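Long-range contacts in RavO (Legionella pneumophila subsp. pneumophila, PDB 6DM4), which binds, through the SH2 domain described here, a tyrosine-phosphorylated peptide of human Shc1, and so probably engages phosphotyrosine signalling in the host: residues 16-21 against 41-46; 69-74 against 106-111; 62-67 against 114-119; 10-15 against 99-104; 56-61 against 73-78. One frame throughout, in Å; residues are numbered along the deposited sequence.

Contact 1. Residues 16-21 against 41-46; sequences RHYKEN and LRWSSA. With SO4 (sulfate ion), chain H.
Tyr18 and Leu41 join in a single beta bridge made by the residues on either side of Tyr18: Leu41 N donates to His17 O at 2.9 Å (173°), and Lys19 N donates to Leu41 O at 2.8 Å. Further along, Trp43 N gives its hydrogen to a water that lies 2.8 Å from Lys19 O. Packing rests on the Tyr18 ring. With CG anti to the backbone N (chi1 -172°), the ring lies along the strand: CD1 is 3.8 Å from Leu41 CB, CE1 is 3.6 Å from Arg42 C, and OH stands 3.4 Å from Trp43 CB, at the indole edge. The ionic part is peripheral. Arg16 NH1 binds sulfate O1 at 3.0 Å, His17 CE1 lies over one guanidinium face, and His17 ND1 is held by Asp15. The Arg42 guanidinium has partners outside this contact: it bonds Ser61 and, together with Ser44 and Ser45, the modified side chain of the peptide; this is the phosphotyrosine pocket of an SH2 domain, with Arg42 as its FLVR-type arginine.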
# COMPACT_ATOMS: atom_id res chain seq x y z
N ARG A 16 5.50 3.39 -8.23
CA ARG A 16 4.86 3.39 -9.54
C ARG A 16 4.85 2.02 -10.20
O ARG A 16 4.00 1.77 -11.07
CB ARG A 16 5.56 4.40 -10.47
CG ARG A 16 7.02 4.11 -10.74
CD ARG A 16 7.61 5.16 -11.67
NE ARG A 16 8.97 4.83 -12.09
CZ ARG A 16 9.26 4.05 -13.12
NH1 ARG A 16 8.29 3.52 -13.85
NH2 ARG A 16 10.53 3.80 -13.43
N HIS A 17 5.75 1.12 -9.80
CA HIS A 17 5.75 -0.22 -10.37
C HIS A 17 4.57 -1.06 -9.89
O HIS A 17 4.24 -2.05 -10.55
CB HIS A 17 7.05 -0.95 -10.03
CG HIS A 17 8.26 -0.41 -10.72
ND1 HIS A 17 9.04 0.59 -10.17
CD2 HIS A 17 8.83 -0.72 -11.90
CE1 HIS A 17 10.03 0.87 -10.99
NE2 HIS A 17 9.93 0.09 -12.05
N TYR A 18 3.93 -0.68 -8.79
CA TYR A 18 2.81 -1.47 -8.28
C TYR A 18 1.54 -1.16 -9.07
O TYR A 18 1.13 0.00 -9.17
CB TYR A 18 2.57 -1.20 -6.80
CG TYR A 18 1.54 -2.15 -6.23
CD1 TYR A 18 1.88 -3.47 -5.96
CD2 TYR A 18 0.24 -1.74 -6.00
CE1 TYR A 18 0.94 -4.36 -5.46
CE2 TYR A 18 -0.71 -2.62 -5.50
CZ TYR A 18 -0.35 -3.93 -5.24
OH TYR A 18 -1.28 -4.81 -4.74
N LYS A 19 0.91 -2.20 -9.60
CA LYS A 19 -0.28 -2.09 -10.45
C LYS A 19 -1.47 -2.69 -9.72
O LYS A 19 -1.69 -3.90 -9.77
CB LYS A 19 -0.04 -2.80 -11.78
CG LYS A 19 1.22 -2.36 -12.50
CD LYS A 19 1.12 -0.89 -12.88
CE LYS A 19 2.41 -0.41 -13.52
NZ LYS A 19 2.29 0.99 -14.01
N GLU A 20 -2.26 -1.83 -9.06
CA GLU A 20 -3.37 -2.33 -8.25
C GLU A 20 -4.51 -2.91 -9.08
O GLU A 20 -5.31 -3.68 -8.55
CB GLU A 20 -3.92 -1.22 -7.34
CG GLU A 20 -4.55 -0.05 -8.07
CD GLU A 20 -3.56 1.07 -8.33
OE1 GLU A 20 -2.35 0.78 -8.46
OE2 GLU A 20 -4.00 2.24 -8.38
N ASN A 21 -4.60 -2.56 -10.36
CA ASN A 21 -5.71 -3.02 -11.19
C ASN A 21 -5.33 -4.22 -12.05
O ASN A 21 -6.11 -4.60 -12.94
CB ASN A 21 -6.23 -1.88 -12.06
CG ASN A 21 -6.82 -0.75 -11.24
OD1 ASN A 21 -6.48 0.42 -11.45
ND2 ASN A 21 -7.71 -1.08 -10.32
N LEU A 41 4.88 -4.84 -10.10
CA LEU A 41 4.47 -5.52 -8.88
C LEU A 41 2.95 -5.55 -8.83
O LEU A 41 2.27 -4.68 -9.38
CB LEU A 41 5.03 -4.81 -7.65
CG LEU A 41 6.56 -4.78 -7.57
CD1 LEU A 41 7.02 -3.89 -6.45
CD2 LEU A 41 7.10 -6.18 -7.40
N ARG A 42 2.41 -6.58 -8.18
CA ARG A 42 0.97 -6.77 -8.20
C ARG A 42 0.56 -7.59 -7.00
O ARG A 42 1.38 -8.25 -6.36
CB ARG A 42 0.51 -7.46 -9.50
CG ARG A 42 1.24 -8.75 -9.79
CD ARG A 42 0.80 -9.37 -11.10
NE ARG A 42 1.54 -10.59 -11.41
CZ ARG A 42 1.29 -11.77 -10.87
NH1 ARG A 42 0.32 -11.89 -9.97
NH2 ARG A 42 2.00 -12.83 -11.22
N TRP A 43 -0.74 -7.55 -6.72
CA TRP A 43 -1.30 -8.36 -5.64
C TRP A 43 -1.30 -9.83 -6.05
O TRP A 43 -1.90 -10.20 -7.05
CB TRP A 43 -2.71 -7.86 -5.32
CG TRP A 43 -3.36 -8.42 -4.09
CD1 TRP A 43 -4.31 -9.39 -4.05
CD2 TRP A 43 -3.14 -8.01 -2.73
NE1 TRP A 43 -4.70 -9.63 -2.76
CE2 TRP A 43 -3.99 -8.80 -1.92
CE3 TRP A 43 -2.31 -7.07 -2.11
CZ2 TRP A 43 -4.03 -8.67 -0.53
CZ3 TRP A 43 -2.35 -6.95 -0.73
CH2 TRP A 43 -3.21 -7.74 0.04
N SER A 44 -0.60 -10.66 -5.28
CA SER A 44 -0.37 -12.05 -5.64
C SER A 44 -1.62 -12.90 -5.44
O SER A 44 -2.43 -12.66 -4.54
CB SER A 44 0.78 -12.64 -4.80
OG SER A 44 0.80 -14.05 -4.87
N SER A 45 -1.74 -13.94 -6.28
CA SER A 45 -2.84 -14.89 -6.16
C SER A 45 -2.83 -15.64 -4.84
O SER A 45 -3.88 -16.13 -4.41
CB SER A 45 -2.79 -15.89 -7.32
OG SER A 45 -1.78 -16.86 -7.10
N ALA A 46 -1.67 -15.75 -4.19
CA ALA A 46 -1.57 -16.52 -2.95
C ALA A 46 -2.32 -15.88 -1.80
O ALA A 46 -2.53 -16.55 -0.78
CB ALA A 46 -0.10 -16.70 -2.57
S SO4 H . 10.51 0.79 -15.62
O1 SO4 H . 9.42 1.71 -15.93
O2 SO4 H . 11.12 0.32 -16.86
O3 SO4 H . 10.00 -0.34 -14.86
O4 SO4 H . 11.53 1.49 -14.83
O HOH W 1 -2.51 -6.05 -8.26

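Contact 2. Residues 69-74 against 106-111; sequences HSIRYG and TQHITQ
Tyr73 and His108 meet at the tight centre of this strand-on-helix contact, where the axes of 69-74 and 106-111 come within 10.1 Å of each other, close to antiparallel at 150°. His108 ND1 lies in the plane of the Tyr73 ring, at its hydroxyl edge. The hydrogen bond there, in which either group could donate, is modelled at 2.4 Å from Tyr73 OH to His108 ND1, a doubtful length because His108 has two conformers. The rings form an offset edge-to-face pair, the Tyr73 edge toward the His108 face, with planes at 75°. His108 CG, anti to the backbone N of its own residue (chi1 -167°), carries the imidazole toward the strand. Ile109 CG1 packs beside the same hydroxyl, 3.4 Å from Tyr73 OH. Ile71 is packed less closely, its CD1 4.3 Å from Ile109 CG1 and its CG2 4.2 Å from the edge of the imidazole at His108 CE1. The outer side of the helix is different: Thr106 and Thr110 point away from the strand, and Gln111 NE2 bonds Gln107 OE1 in the carbonyl plane, 3.1 Å away. A polar link within a mostly apolar interface is consistent with a phenol oriented by hydrogen bonding together with packing.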
# COMPACT_ATOMS: atom_id res chain seq x y z
N HIS A 69 7.40 -13.81 -17.10
CA HIS A 69 7.89 -14.51 -15.92
C HIS A 69 7.44 -13.77 -14.67
O HIS A 69 7.29 -12.54 -14.68
CB HIS A 69 9.42 -14.63 -15.94
CG HIS A 69 9.95 -15.29 -17.18
ND1 HIS A 69 10.31 -16.62 -17.22
CD2 HIS A 69 10.18 -14.80 -18.42
CE1 HIS A 69 10.74 -16.92 -18.43
NE2 HIS A 69 10.67 -15.83 -19.18
N SER A 70 7.22 -14.52 -13.60
CA SER A 70 6.79 -13.92 -12.35
C SER A 70 7.64 -14.46 -11.20
O SER A 70 8.25 -15.52 -11.28
CB SER A 70 5.30 -14.19 -12.09
OG SER A 70 4.48 -13.43 -12.97
N ILE A 71 7.70 -13.67 -10.13
CA ILE A 71 8.37 -14.04 -8.88
C ILE A 71 7.41 -13.71 -7.75
O ILE A 71 6.82 -12.62 -7.73
CB ILE A 71 9.69 -13.28 -8.69
CG1 ILE A 71 10.59 -13.40 -9.91
CG2 ILE A 71 10.42 -13.77 -7.43
CD1 ILE A 71 11.75 -12.42 -9.90
N ARG A 72 7.25 -14.63 -6.81
CA ARG A 72 6.36 -14.39 -5.67
C ARG A 72 7.17 -14.00 -4.44
O ARG A 72 8.16 -14.66 -4.11
CB ARG A 72 5.50 -15.62 -5.37
CG ARG A 72 4.48 -15.35 -4.28
CD ARG A 72 3.68 -16.59 -3.94
NE ARG A 72 2.86 -17.02 -5.07
CZ ARG A 72 2.29 -18.21 -5.16
NH1 ARG A 72 2.45 -19.09 -4.18
NH2 ARG A 72 1.56 -18.53 -6.22
N TYR A 73 6.74 -12.93 -3.77
CA TYR A 73 7.36 -12.46 -2.55
C TYR A 73 6.34 -12.48 -1.41
O TYR A 73 5.13 -12.41 -1.63
CB TYR A 73 7.91 -11.04 -2.71
CG TYR A 73 8.99 -10.95 -3.76
CD1 TYR A 73 10.30 -11.33 -3.48
CD2 TYR A 73 8.71 -10.48 -5.03
CE1 TYR A 73 11.29 -11.26 -4.44
CE2 TYR A 73 9.68 -10.41 -6.00
CZ TYR A 73 10.97 -10.80 -5.70
OH TYR A 73 11.93 -10.72 -6.68
N GLY A 74 6.85 -12.56 -0.19
CA GLY A 74 6.01 -12.55 0.99
C GLY A 74 6.58 -11.64 2.06
O GLY A 74 7.80 -11.52 2.21
N THR A 106 13.77 -4.23 -6.69
CA THR A 106 14.25 -3.89 -8.03
C THR A 106 15.50 -4.69 -8.38
O THR A 106 15.61 -5.22 -9.50
CB THR A 106 14.53 -2.39 -8.12
OG1 THR A 106 13.30 -1.67 -7.95
CG2 THR A 106 15.12 -2.04 -9.48
N GLN A 107 16.44 -4.81 -7.45
CA GLN A 107 17.64 -5.59 -7.71
C GLN A 107 17.32 -7.07 -7.86
O GLN A 107 17.86 -7.74 -8.75
CB GLN A 107 18.67 -5.37 -6.60
CG GLN A 107 19.26 -3.98 -6.60
CD GLN A 107 19.94 -3.64 -7.91
OE1 GLN A 107 20.71 -4.45 -8.44
NE2 GLN A 107 19.68 -2.45 -8.43
N HIS A 108 16.46 -7.61 -7.00
CA HIS A 108 16.13 -9.03 -7.07
C HIS A 108 15.42 -9.37 -8.38
O HIS A 108 15.65 -10.43 -8.97
CB HIS A 108 15.26 -9.43 -5.88
CG HIS A 108 15.12 -10.91 -5.68
ND1 HIS A 108 14.13 -11.65 -6.29
CD2 HIS A 108 15.84 -11.78 -4.94
CE1 HIS A 108 14.25 -12.92 -5.93
NE2 HIS A 108 15.28 -13.02 -5.11
N ILE A 109 14.55 -8.47 -8.84
CA ILE A 109 13.76 -8.72 -10.05
C ILE A 109 14.60 -8.51 -11.30
O ILE A 109 14.60 -9.35 -12.21
CB ILE A 109 12.50 -7.84 -10.06
CG1 ILE A 109 11.55 -8.25 -8.94
CG2 ILE A 109 11.78 -7.94 -11.40
CD1 ILE A 109 10.68 -7.12 -8.42
N THR A 110 15.31 -7.38 -11.39
CA THR A 110 16.02 -7.08 -12.63
C THR A 110 17.23 -7.98 -12.83
O THR A 110 17.53 -8.36 -13.97
CB THR A 110 16.45 -5.61 -12.66
OG1 THR A 110 17.31 -5.34 -11.56
CG2 THR A 110 15.23 -4.69 -12.60
N GLN A 111 17.92 -8.35 -11.75
CA GLN A 111 19.00 -9.32 -11.88
C GLN A 111 18.46 -10.68 -12.29
O GLN A 111 19.08 -11.38 -13.10
CB GLN A 111 19.78 -9.43 -10.57
CG GLN A 111 20.61 -8.19 -10.23
CD GLN A 111 21.51 -8.40 -9.01
OE1 GLN A 111 21.98 -9.50 -8.75
NE2 GLN A 111 21.75 -7.32 -8.27

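Contact 3. Residues 62-67 against 114-119; sequences FQASDG and ELIEKA
Phe62 opens the contact by turning the far end of its ring to Ile116: CZ is 4.5 Å from Ile116 CG1, and the methylene lies near the ring plane, at the edge. Gln63 faces the other way, although its backbone O accepts from Lys113 on the helix. Ala64 brings the strand and helix closest, its CA 6.4 Å from Glu117 CA. Its methyl carbon CB lies 4.1 Å from Ile116 CG2, the branch anti to that residue's backbone N, while Ile116 CG1 (chi1 -63°) extends back toward Phe62. The same Ala64 CB is 4.3 Å from Glu117 CG in the conformer described, so the aliphatic part of the glutamate packs while its carboxylate pairs with Lys113. At Ala64 the chain enters a type I turn, closed by the bond from Gly67 N to Ala64 O at 3.1 Å and the return bond from Ala64 N to Gly67 O at 2.9 Å. Within the turn, Asp66 points toward the helix but is bound by His69, its OD1 merely skirting Ile116 CG2. The tip of the hairpin 55-64/67-76 thus lies over the last turns of helix 101-119, with Leu120 beside the turn and Ile71 and Phe39 packed round Phe62.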
# COMPACT_ATOMS: atom_id res chain seq x y z
N PHE A 62 7.59 -9.75 -15.27
CA PHE A 62 8.34 -9.08 -16.32
C PHE A 62 8.27 -9.93 -17.58
O PHE A 62 7.80 -11.07 -17.56
CB PHE A 62 9.80 -8.82 -15.91
CG PHE A 62 10.54 -10.05 -15.48
CD1 PHE A 62 11.17 -10.86 -16.40
CD2 PHE A 62 10.61 -10.39 -14.13
CE1 PHE A 62 11.86 -11.99 -16.01
CE2 PHE A 62 11.30 -11.52 -13.73
CZ PHE A 62 11.92 -12.32 -14.67
N GLN A 63 8.73 -9.36 -18.69
CA GLN A 63 8.65 -10.01 -19.98
C GLN A 63 10.04 -10.18 -20.57
O GLN A 63 10.84 -9.23 -20.56
CB GLN A 63 7.76 -9.22 -20.94
CG GLN A 63 7.51 -9.92 -22.27
CD GLN A 63 6.49 -9.20 -23.12
OE1 GLN A 63 5.56 -9.81 -23.65
NE2 GLN A 63 6.67 -7.89 -23.28
N ALA A 64 10.32 -11.37 -21.08
CA ALA A 64 11.48 -11.66 -21.91
C ALA A 64 10.98 -12.19 -23.25
O ALA A 64 9.78 -12.25 -23.51
CB ALA A 64 12.42 -12.66 -21.23
N SER A 65 11.92 -12.60 -24.11
CA SER A 65 11.54 -13.02 -25.46
C SER A 65 10.76 -14.33 -25.46
O SER A 65 10.07 -14.63 -26.44
CB SER A 65 12.78 -13.16 -26.35
OG SER A 65 13.69 -14.11 -25.83
N ASP A 66 10.83 -15.11 -24.38
CA ASP A 66 10.07 -16.35 -24.29
C ASP A 66 8.76 -16.19 -23.53
O ASP A 66 8.06 -17.19 -23.30
CB ASP A 66 10.93 -17.45 -23.65
CG ASP A 66 11.07 -17.30 -22.15
OD1 ASP A 66 10.98 -16.16 -21.65
OD2 ASP A 66 11.26 -18.33 -21.47
N GLY A 67 8.41 -14.97 -23.13
CA GLY A 67 7.13 -14.75 -22.48
C GLY A 67 7.24 -14.05 -21.14
O GLY A 67 8.28 -13.47 -20.80
N GLU A 114 17.78 -10.56 -15.82
CA GLU A 114 19.04 -10.64 -16.55
C GLU A 114 19.48 -12.08 -16.75
O GLU A 114 19.93 -12.45 -17.84
CB GLU A 114 20.12 -9.84 -15.81
CG GLU A 114 21.47 -9.83 -16.49
CD GLU A 114 22.29 -8.60 -16.14
OE1 GLU A 114 21.80 -7.77 -15.33
OE2 GLU A 114 23.41 -8.45 -16.67
N LEU A 115 19.36 -12.91 -15.71
CA LEU A 115 19.71 -14.32 -15.84
C LEU A 115 18.86 -15.01 -16.90
O LEU A 115 19.37 -15.79 -17.71
CB LEU A 115 19.55 -15.04 -14.50
CG LEU A 115 20.61 -14.84 -13.42
CD1 LEU A 115 20.25 -15.66 -12.20
CD2 LEU A 115 21.99 -15.22 -13.94
N ILE A 116 17.56 -14.72 -16.91
CA ILE A 116 16.66 -15.31 -17.90
C ILE A 116 17.07 -14.90 -19.31
O ILE A 116 17.19 -15.75 -20.21
CB ILE A 116 15.20 -14.90 -17.61
CG1 ILE A 116 14.75 -15.43 -16.25
CG2 ILE A 116 14.27 -15.38 -18.74
CD1 ILE A 116 14.53 -16.92 -16.21
N GLU A 117 17.29 -13.60 -19.52
CA GLU A 117 17.59 -13.10 -20.86
C GLU A 117 18.91 -13.64 -21.39
O GLU A 117 19.06 -13.89 -22.59
CB GLU A 117 17.62 -11.57 -20.85
CG GLU A 117 16.27 -10.91 -20.67
CD GLU A 117 16.36 -9.40 -20.78
OE1 GLU A 117 17.46 -8.85 -20.54
OE2 GLU A 117 15.33 -8.77 -21.10
N LYS A 118 19.90 -13.80 -20.50
CA LYS A 118 21.20 -14.30 -20.96
C LYS A 118 21.14 -15.78 -21.31
O LYS A 118 21.89 -16.25 -22.17
CB LYS A 118 22.27 -14.04 -19.91
CG LYS A 118 22.98 -12.70 -20.08
CD LYS A 118 23.41 -12.11 -18.75
CE LYS A 118 24.00 -10.71 -18.92
NZ LYS A 118 23.02 -9.75 -19.51
N ALA A 119 20.24 -16.53 -20.66
CA ALA A 119 20.10 -17.95 -20.97
C ALA A 119 19.38 -18.18 -22.29
O ALA A 119 19.59 -19.20 -22.94
CB ALA A 119 19.37 -18.67 -19.84

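Contact 4. Residues 10-15 against 99-104; sequences EEIFVD and LGVMAT
Glu11 CA lies 6.6 Å from Val101 CA, and Ile12 CA lies 6.3 Å from Met102 CA, where the last turn of one helix meets the start of another. Gly100 takes the N-cap position, and Glu11 OE2 accepts from Val101 N at 3.0 Å, a fairly straight bond (164°) that arrives from above the carboxylate plane. Lying at the amino end of helix 101-119, the carboxylate would probably be favoured in its charged form. A water accepts from Met102 N and also neighbours Glu11 OE2. Beneath it, Ile12 CG1 meets Val101 CG1 at 4.0 Å, the two side chains crossing at about a right angle. Met102 is bent at chi2 and chi3 (-46° and -51°), which curls it round Asp15: its CG is 3.4 Å from Asp15 OD1 and its CE 3.7 Å from Asp15 OD2, the oxygen that bonds His17. Ile12 and Met102 also both touch Leu41; the end of helix 4-13 abuts the start of helix 101-119, both on the Leu41 face of the SH2 sheet.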
# COMPACT_ATOMS: atom_id res chain seq x y z
N GLU A 10 3.48 0.02 2.74
CA GLU A 10 3.48 1.40 2.28
C GLU A 10 4.54 1.61 1.21
O GLU A 10 4.27 2.19 0.15
CB GLU A 10 3.70 2.35 3.46
CG GLU A 10 3.48 3.84 3.13
CD GLU A 10 4.14 4.77 4.15
OE1 GLU A 10 5.29 4.49 4.55
OE2 GLU A 10 3.51 5.77 4.56
N GLU A 11 5.76 1.14 1.47
CA GLU A 11 6.86 1.34 0.53
C GLU A 11 6.55 0.70 -0.82
O GLU A 11 6.87 1.27 -1.87
CB GLU A 11 8.15 0.76 1.11
CG GLU A 11 9.15 1.82 1.56
CD GLU A 11 10.40 1.21 2.20
OE1 GLU A 11 10.30 0.69 3.33
OE2 GLU A 11 11.47 1.26 1.56
N ILE A 12 5.91 -0.47 -0.81
CA ILE A 12 5.61 -1.16 -2.06
C ILE A 12 4.43 -0.52 -2.77
O ILE A 12 4.49 -0.23 -3.97
CB ILE A 12 5.35 -2.66 -1.79
CG1 ILE A 12 6.62 -3.34 -1.25
CG2 ILE A 12 4.86 -3.39 -3.05
CD1 ILE A 12 6.43 -4.81 -0.95
N PHE A 13 3.34 -0.27 -2.04
CA PHE A 13 2.09 0.11 -2.68
C PHE A 13 2.10 1.53 -3.22
O PHE A 13 1.30 1.86 -4.10
CB PHE A 13 0.92 -0.07 -1.71
CG PHE A 13 0.62 -1.51 -1.38
CD1 PHE A 13 0.98 -2.52 -2.25
CD2 PHE A 13 -0.02 -1.84 -0.20
CE1 PHE A 13 0.71 -3.85 -1.94
CE2 PHE A 13 -0.30 -3.16 0.11
CZ PHE A 13 0.06 -4.16 -0.76
N VAL A 14 2.98 2.40 -2.71
CA VAL A 14 3.07 3.75 -3.27
C VAL A 14 3.95 3.82 -4.51
O VAL A 14 3.96 4.84 -5.20
CB VAL A 14 3.60 4.80 -2.26
CG1 VAL A 14 2.82 4.74 -0.95
CG2 VAL A 14 5.08 4.59 -2.01
N ASP A 15 4.70 2.76 -4.80
CA ASP A 15 5.67 2.81 -5.88
C ASP A 15 4.97 2.69 -7.22
O ASP A 15 3.97 1.98 -7.36
CB ASP A 15 6.71 1.71 -5.72
CG ASP A 15 7.85 1.82 -6.72
OD1 ASP A 15 8.86 2.47 -6.41
OD2 ASP A 15 7.71 1.27 -7.84
N LEU A 99 19.01 1.32 0.48
CA LEU A 99 18.05 2.32 0.01
C LEU A 99 16.60 1.88 0.16
O LEU A 99 15.70 2.61 -0.27
CB LEU A 99 18.34 2.69 -1.45
CG LEU A 99 19.53 3.61 -1.69
CD1 LEU A 99 19.64 3.96 -3.17
CD2 LEU A 99 19.42 4.87 -0.85
N GLY A 100 16.35 0.73 0.75
CA GLY A 100 15.00 0.38 1.15
C GLY A 100 14.42 -0.78 0.35
O GLY A 100 15.10 -1.45 -0.43
N VAL A 101 13.12 -0.99 0.57
CA VAL A 101 12.47 -2.20 0.09
C VAL A 101 12.37 -2.19 -1.43
O VAL A 101 12.68 -3.19 -2.08
CB VAL A 101 11.08 -2.36 0.75
CG1 VAL A 101 10.34 -3.54 0.14
CG2 VAL A 101 11.23 -2.52 2.25
N MET A 102 11.92 -1.08 -2.01
CA MET A 102 11.78 -1.04 -3.46
C MET A 102 13.14 -1.16 -4.14
O MET A 102 13.27 -1.82 -5.17
CB MET A 102 11.07 0.23 -3.91
CG MET A 102 9.54 0.15 -3.98
SD MET A 102 8.87 -1.33 -4.79
CE MET A 102 9.79 -1.35 -6.33
N ALA A 103 14.16 -0.52 -3.56
CA ALA A 103 15.51 -0.70 -4.08
C ALA A 103 15.94 -2.15 -4.02
O ALA A 103 16.69 -2.62 -4.89
CB ALA A 103 16.50 0.17 -3.31
N THR A 104 15.46 -2.89 -3.01
CA THR A 104 15.81 -4.30 -2.88
C THR A 104 15.09 -5.15 -3.92
O THR A 104 15.72 -5.93 -4.65
CB THR A 104 15.47 -4.79 -1.47
OG1 THR A 104 16.18 -4.00 -0.50
CG2 THR A 104 15.86 -6.25 -1.31
O HOH W 2 11.24 1.37 -0.85

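Contact 5. Residues 56-61 against 73-78; sequences VFIAAS and YGINKN
Ile58 O receives Tyr73 N at 2.7 Å, the shortest hydrogen bond between these two strands, with the donor nearly along the C=O axis. It belongs to the antiparallel hairpin 55-64/67-76 at the middle of the SH2 sheet, whose segment axes here run 154° apart. Ile58 N returns a bond to Tyr73 O, completing one hydrogen-bonded pair; Val56 and Ile75 make the next, with Val56 N to Ile75 O and Ile75 N to Val56 O both 2.9 Å. Between them Phe57 and Gly74 form a non-hydrogen-bonded pair, their CA atoms 4.5 Å apart, and the strands are knit there by CA-H...O contacts from Gly74 CA to Val56 O (3.4 Å) and from Phe57 CA to Tyr73 O (3.3 Å). The side chains divide by face. Val56, Ile58, Tyr73 and Ile75 lie together on the side covered by helices 4-13 and 101-119, where Ile58 CG1 comes within 4.4 Å of Ile75 CD1 and Phe13 and Ile12 pack against them. Phe57 projects from the other face toward Ile84. Its ring, with CG anti to the carbonyl carbon (chi1 -64°), stands obliquely beside Gly74 CA and Tyr73 O. On the helix-covered face the Tyr73 ring presents its edge to Ala60, whose CB lies in the ring plane 4.0 Å from Tyr73 CE2.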
# COMPACT_ATOMS: atom_id res chain seq x y z
N VAL A 56 1.75 -11.52 3.73
CA VAL A 56 1.09 -10.81 2.64
C VAL A 56 1.92 -11.04 1.39
O VAL A 56 3.14 -10.83 1.41
CB VAL A 56 0.95 -9.31 2.96
CG1 VAL A 56 0.42 -8.56 1.74
CG2 VAL A 56 0.03 -9.11 4.15
N PHE A 57 1.28 -11.49 0.32
CA PHE A 57 1.99 -11.95 -0.86
C PHE A 57 1.95 -10.89 -1.95
O PHE A 57 0.89 -10.34 -2.26
CB PHE A 57 1.39 -13.26 -1.38
CG PHE A 57 1.53 -14.41 -0.42
CD1 PHE A 57 2.68 -15.18 -0.41
CD2 PHE A 57 0.51 -14.74 0.46
CE1 PHE A 57 2.81 -16.25 0.47
CE2 PHE A 57 0.63 -15.81 1.33
CZ PHE A 57 1.79 -16.56 1.34
N ILE A 58 3.11 -10.61 -2.53
CA ILE A 58 3.26 -9.67 -3.64
C ILE A 58 4.02 -10.37 -4.75
O ILE A 58 5.06 -10.98 -4.49
CB ILE A 58 4.00 -8.39 -3.21
CG1 ILE A 58 3.35 -7.77 -1.97
CG2 ILE A 58 4.05 -7.40 -4.37
CD1 ILE A 58 1.94 -7.31 -2.20
N ALA A 59 3.51 -10.28 -5.97
CA ALA A 59 4.19 -10.88 -7.11
C ALA A 59 4.83 -9.80 -7.97
O ALA A 59 4.30 -8.70 -8.11
CB ALA A 59 3.23 -11.72 -7.96
N ALA A 60 5.98 -10.14 -8.54
CA ALA A 60 6.57 -9.36 -9.62
C ALA A 60 6.33 -10.08 -10.94
O ALA A 60 6.25 -11.31 -10.99
CB ALA A 60 8.06 -9.16 -9.40
N SER A 61 6.22 -9.31 -12.02
CA SER A 61 6.11 -9.87 -13.36
C SER A 61 6.98 -9.07 -14.31
O SER A 61 7.11 -7.85 -14.16
CB SER A 61 4.65 -9.88 -13.86
OG SER A 61 3.87 -10.79 -13.12
N TYR A 73 6.74 -12.93 -3.77
CA TYR A 73 7.36 -12.46 -2.55
C TYR A 73 6.34 -12.48 -1.41
O TYR A 73 5.13 -12.41 -1.63
CB TYR A 73 7.91 -11.04 -2.71
CG TYR A 73 8.99 -10.95 -3.76
CD1 TYR A 73 10.30 -11.33 -3.48
CD2 TYR A 73 8.71 -10.48 -5.03
CE1 TYR A 73 11.29 -11.26 -4.44
CE2 TYR A 73 9.68 -10.41 -6.00
CZ TYR A 73 10.97 -10.80 -5.70
OH TYR A 73 11.93 -10.72 -6.68
N GLY A 74 6.85 -12.56 -0.19
CA GLY A 74 6.01 -12.55 0.99
C GLY A 74 6.58 -11.64 2.06
O GLY A 74 7.80 -11.52 2.21
N ILE A 75 5.68 -11.00 2.80
CA ILE A 75 6.03 -10.15 3.94
C ILE A 75 5.36 -10.73 5.17
O ILE A 75 4.14 -10.91 5.19
CB ILE A 75 5.59 -8.69 3.72
CG1 ILE A 75 6.04 -8.17 2.36
CG2 ILE A 75 6.12 -7.80 4.85
CD1 ILE A 75 5.29 -6.92 1.92
N ASN A 76 6.14 -11.01 6.21
CA ASN A 76 5.56 -11.58 7.42
C ASN A 76 5.08 -10.47 8.35
O ASN A 76 5.26 -9.28 8.07
CB ASN A 76 6.54 -12.55 8.10
CG ASN A 76 7.75 -11.87 8.74
OD1 ASN A 76 7.77 -10.67 9.02
ND2 ASN A 76 8.77 -12.68 9.02
N LYS A 77 4.49 -10.86 9.48
CA LYS A 77 3.85 -9.90 10.38
C LYS A 77 4.84 -8.88 10.93
O LYS A 77 4.45 -7.75 11.25
CB LYS A 77 3.16 -10.63 11.54
CG LYS A 77 2.12 -11.66 11.13
CD LYS A 77 0.84 -11.00 10.66
CE LYS A 77 0.32 -11.65 9.39
NZ LYS A 77 -1.16 -11.48 9.24
N ASN A 78 6.11 -9.26 11.08
CA ASN A 78 7.12 -8.35 11.59
C ASN A 78 7.91 -7.66 10.48
O ASN A 78 8.99 -7.13 10.74
CB ASN A 78 8.06 -9.09 12.55
CG ASN A 78 7.31 -9.71 13.73
OD1 ASN A 78 6.67 -9.00 14.51
ND2 ASN A 78 7.41 -11.02 13.87

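Contact 5 lies within the SH2 sheet, contacts 1 to 3 join a loop and a helix to it, and contact 4 links two helices. Contacts 1, 2 and 5 converge on the phosphotyrosine pocket: Arg42 NE bonds Ser61 OG at 2.9 Å, Arg42 NH2 approaches Ser70 OG at 3.1 Å, and Arg72 joins Arg42 in binding the peptide's modified side chain. On the opposite face, contacts 2, 3 and 4 follow helix 101-119, the centres of 3 and 4 about 24 Å apart. Contacts 4 and 5 meet where Ile12 CD1 is 3.7 Å from Ile75 CD1, and contact 4 reaches contact 1 through Leu41 CD1, 3.6 Å from Met102 SD. Contacts 1, 4 and 5 touch the second subunit.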